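Probable mannosyltransferase KTR4 (Saccharomyces cerevisiae, PDB 5A07) is probably a glycosyltransferase of a GT-A-type yeast mannosyltransferase family, modelled here with guanosine-5'-diphosphate and manganese. Local coordinates at residues B[208-213]-B[345-350]. Sequence-based numbering, arbitrary orientation.
Sequences MCRFYS and GGFYYE. With GDP (guanosine-5'-diphosphate), chain F.
Cys209 O is gripped by two donors of Ser213, whose OG and backbone N reach it from opposite faces of its carbonyl plane. The OG bond, 2.7 Å to Cys209 O, ties the hydroxyl back onto its own helix. There it also touches the Phe347 ring, with Ser213 OG 3.3 Å from Phe347 CE1 and Ser213 CB 3.6 Å from Phe347 CZ. One face of that ring lies flat on the helix: Arg210 CA stands over its centre in a CH-pi contact, 3.9 Å from the centroid and 12° off the normal, while Arg210 CB sits 3.8 Å from Phe347 CG. Arg210 holds its CG anti to its own N (chi1 171°) and runs extended as far as NE, past Phe347 to Tyr348, bringing Arg210 CD to 3.6 Å from Tyr348 CE2. At its end Arg210 NH1 makes a weak, bent bond to Tyr348 OH (3.3 Å, 126° at the hydrogen). Stronger partners fix both polar ends: Glu342 forms a salt bridge with Arg210 NE, and Asn207 OD1 hydrogen-bonds Tyr348 OH. On another flank, Met208 of the guanosine-5'-diphosphate pocket in this GT-A-clan domain brings its CG to 3.4 Å from the ligand's O4'. Helix 203-214 lies with Arg210 and Ser213 against the short helix 346-349, and with Met208, Phe211 and Tyr212 touching strand 105-110 of the mixed sheet, while helix 354-365 packs against Met208, Tyr212 and Ser213.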
loop_
_atom_site.group_PDB
_atom_site.type_symbol
_atom_site.label_atom_id
_atom_site.label_comp_id
_atom_site.label_asym_id
_atom_site.label_seq_id
_atom_site.Cartn_x
_atom_site.Cartn_y
_atom_site.Cartn_z
ATOM N N MET B 208 -14.798 -3.941 2.603
ATOM C CA MET B 208 -13.527 -3.447 3.145
ATOM C C MET B 208 -12.637 -2.821 2.062
ATOM O O MET B 208 -12.101 -1.733 2.228
ATOM C CB MET B 208 -12.825 -4.562 3.833
ATOM C CG MET B 208 -11.457 -4.163 4.442
ATOM S SD MET B 208 -10.075 -4.255 3.252
ATOM C CE MET B 208 -9.948 -5.970 2.765
ATOM N N CYS B 209 -12.529 -3.505 0.958
ATOM C CA CYS B 209 -11.685 -3.024 -0.146
ATOM C C CYS B 209 -12.140 -1.682 -0.662
ATOM O O CYS B 209 -11.373 -0.723 -0.923
ATOM C CB CYS B 209 -11.683 -4.043 -1.265
ATOM S SG CYS B 209 -10.795 -5.562 -0.974
ATOM N N ARG B 210 -13.455 -1.570 -0.817
ATOM C CA ARG B 210 -14.014 -0.310 -1.219
ATOM C C ARG B 210 -13.822 0.800 -0.167
ATOM O O ARG B 210 -13.450 1.964 -0.514
ATOM C CB ARG B 210 -15.502 -0.544 -1.510
ATOM C CG ARG B 210 -16.299 0.747 -1.735
ATOM C CD ARG B 210 -17.664 0.292 -2.328
ATOM N NE ARG B 210 -18.621 1.365 -2.370
ATOM C CZ ARG B 210 -19.595 1.573 -1.476
ATOM N NH1 ARG B 210 -19.728 0.783 -0.440
ATOM N NH2 ARG B 210 -20.484 2.542 -1.680
ATOM N N PHE B 211 -14.068 0.476 1.121
ATOM C CA PHE B 211 -13.916 1.452 2.198
ATOM C C PHE B 211 -12.423 1.930 2.252
ATOM O O PHE B 211 -12.169 3.127 2.372
ATOM C CB PHE B 211 -14.267 0.802 3.540
ATOM C CG PHE B 211 -14.005 1.666 4.728
ATOM C CD1 PHE B 211 -14.908 2.644 5.116
ATOM C CD2 PHE B 211 -12.878 1.489 5.502
ATOM C CE1 PHE B 211 -14.660 3.498 6.177
ATOM C CE2 PHE B 211 -12.608 2.345 6.598
ATOM C CZ PHE B 211 -13.509 3.362 6.938
ATOM N N TYR B 212 -11.500 0.981 2.187
ATOM C CA TYR B 212 -10.031 1.390 2.252
ATOM C C TYR B 212 -9.581 2.131 0.985
ATOM O O TYR B 212 -8.610 2.914 1.016
ATOM C CB TYR B 212 -9.136 0.191 2.594
ATOM C CG TYR B 212 -8.586 0.230 4.013
ATOM C CD1 TYR B 212 -8.083 1.418 4.548
ATOM C CD2 TYR B 212 -8.549 -0.932 4.838
ATOM C CE1 TYR B 212 -7.565 1.463 5.834
ATOM C CE2 TYR B 212 -7.987 -0.884 6.100
ATOM C CZ TYR B 212 -7.499 0.302 6.602
ATOM O OH TYR B 212 -6.926 0.370 7.891
ATOM N N SER B 213 -10.316 1.961 -0.120
ATOM C CA SER B 213 -9.998 2.658 -1.362
ATOM C C SER B 213 -10.474 4.076 -1.274
ATOM O O SER B 213 -9.711 5.028 -1.546
ATOM C CB SER B 213 -10.624 1.989 -2.614
ATOM O OG SER B 213 -10.142 0.662 -2.851
ATOM N N GLY B 345 -18.804 -0.296 -10.558
ATOM C CA GLY B 345 -19.233 -1.388 -9.730
ATOM C C GLY B 345 -18.254 -2.494 -9.560
ATOM O O GLY B 345 -18.596 -3.568 -9.007
ATOM N N GLY B 346 -17.022 -2.316 -10.070
ATOM C CA GLY B 346 -16.048 -3.435 -9.957
ATOM C C GLY B 346 -15.596 -3.840 -8.527
ATOM O O GLY B 346 -15.072 -4.929 -8.357
ATOM N N PHE B 347 -15.832 -3.012 -7.518
ATOM C CA PHE B 347 -15.636 -3.484 -6.146
ATOM C C PHE B 347 -16.516 -4.703 -5.814
ATOM O O PHE B 347 -16.153 -5.489 -4.957
ATOM C CB PHE B 347 -15.853 -2.405 -5.126
ATOM C CG PHE B 347 -14.785 -1.333 -5.127
ATOM C CD1 PHE B 347 -13.468 -1.672 -4.833
ATOM C CD2 PHE B 347 -15.086 -0.031 -5.416
ATOM C CE1 PHE B 347 -12.479 -0.678 -4.830
ATOM C CE2 PHE B 347 -14.121 0.959 -5.441
ATOM C CZ PHE B 347 -12.804 0.611 -5.147
ATOM N N TYR B 348 -17.625 -4.881 -6.554
ATOM C CA TYR B 348 -18.574 -5.960 -6.282
ATOM C C TYR B 348 -18.706 -6.967 -7.419
ATOM O O TYR B 348 -18.694 -8.175 -7.172
ATOM C CB TYR B 348 -19.948 -5.334 -5.856
ATOM C CG TYR B 348 -19.864 -4.560 -4.550
ATOM C CD1 TYR B 348 -19.826 -5.221 -3.334
ATOM C CD2 TYR B 348 -19.779 -3.205 -4.529
ATOM C CE1 TYR B 348 -19.747 -4.511 -2.141
ATOM C CE2 TYR B 348 -19.708 -2.505 -3.329
ATOM C CZ TYR B 348 -19.661 -3.169 -2.160
ATOM O OH TYR B 348 -19.543 -2.476 -1.007
ATOM N N TYR B 349 -18.758 -6.491 -8.657
ATOM C CA TYR B 349 -18.814 -7.401 -9.808
ATOM C C TYR B 349 -17.492 -8.085 -10.103
ATOM O O TYR B 349 -17.460 -9.203 -10.737
ATOM C CB TYR B 349 -19.252 -6.623 -11.034
ATOM C CG TYR B 349 -20.645 -5.979 -10.879
ATOM C CD1 TYR B 349 -21.728 -6.693 -10.308
ATOM C CD2 TYR B 349 -20.884 -4.664 -11.293
ATOM C CE1 TYR B 349 -22.999 -6.094 -10.153
ATOM C CE2 TYR B 349 -22.136 -4.089 -11.159
ATOM C CZ TYR B 349 -23.188 -4.802 -10.589
ATOM O OH TYR B 349 -24.398 -4.200 -10.469
ATOM N N GLU B 350 -16.390 -7.460 -9.630
ATOM C CA GLU B 350 -15.126 -8.124 -9.626
ATOM C C GLU B 350 -14.666 -8.108 -8.158
ATOM O O GLU B 350 -15.509 -8.032 -7.271
ATOM C CB GLU B 350 -14.223 -7.388 -10.609
ATOM C CG GLU B 350 -14.747 -7.505 -12.053
ATOM C CD GLU B 350 -13.927 -6.768 -13.126
ATOM O OE1 GLU B 350 -12.711 -6.388 -12.928
ATOM O OE2 GLU B 350 -14.533 -6.509 -14.165
HETATM P PB GDP F . -5.984 -9.359 3.834
HETATM O O1B GDP F . -5.996 -10.839 3.909
HETATM O O2B GDP F . -6.278 -8.731 2.597
HETATM O O3B GDP F . -4.854 -8.774 4.594
HETATM O O3A GDP F . -7.381 -9.027 4.591
HETATM P PA GDP F . -7.723 -8.741 6.113
HETATM O O1A GDP F . -8.786 -9.600 6.645
HETATM O O2A GDP F . -6.574 -8.579 7.021
HETATM O "O5'" GDP F . -8.411 -7.328 5.967
HETATM C "C5'" GDP F . -7.797 -6.042 5.812
HETATM C "C4'" GDP F . -8.015 -5.125 7.003
HETATM O "O4'" GDP F . -9.421 -4.858 7.087
HETATM C "C3'" GDP F . -7.583 -5.701 8.342
HETATM O "O3'" GDP F . -7.183 -4.610 9.206
HETATM C "C2'" GDP F . -8.868 -6.383 8.841
HETATM O "O2'" GDP F . -8.932 -6.428 10.260
HETATM C "C1'" GDP F . -9.889 -5.432 8.323
HETATM N N9 GDP F . -11.188 -6.062 7.985
HETATM C C8 GDP F . -11.463 -7.001 7.044
HETATM N N7 GDP F . -12.835 -7.249 7.031
HETATM C C5 GDP F . -13.397 -6.427 7.969
HETATM C C6 GDP F . -14.776 -6.188 8.436
HETATM O O6 GDP F . -15.659 -6.890 7.847
HETATM N N1 GDP F . -14.957 -5.294 9.418
HETATM C C2 GDP F . -13.904 -4.618 10.014
HETATM N N2 GDP F . -14.156 -3.751 10.990
HETATM N N3 GDP F . -12.608 -4.808 9.620
HETATM C C4 GDP F . -12.333 -5.633 8.592
#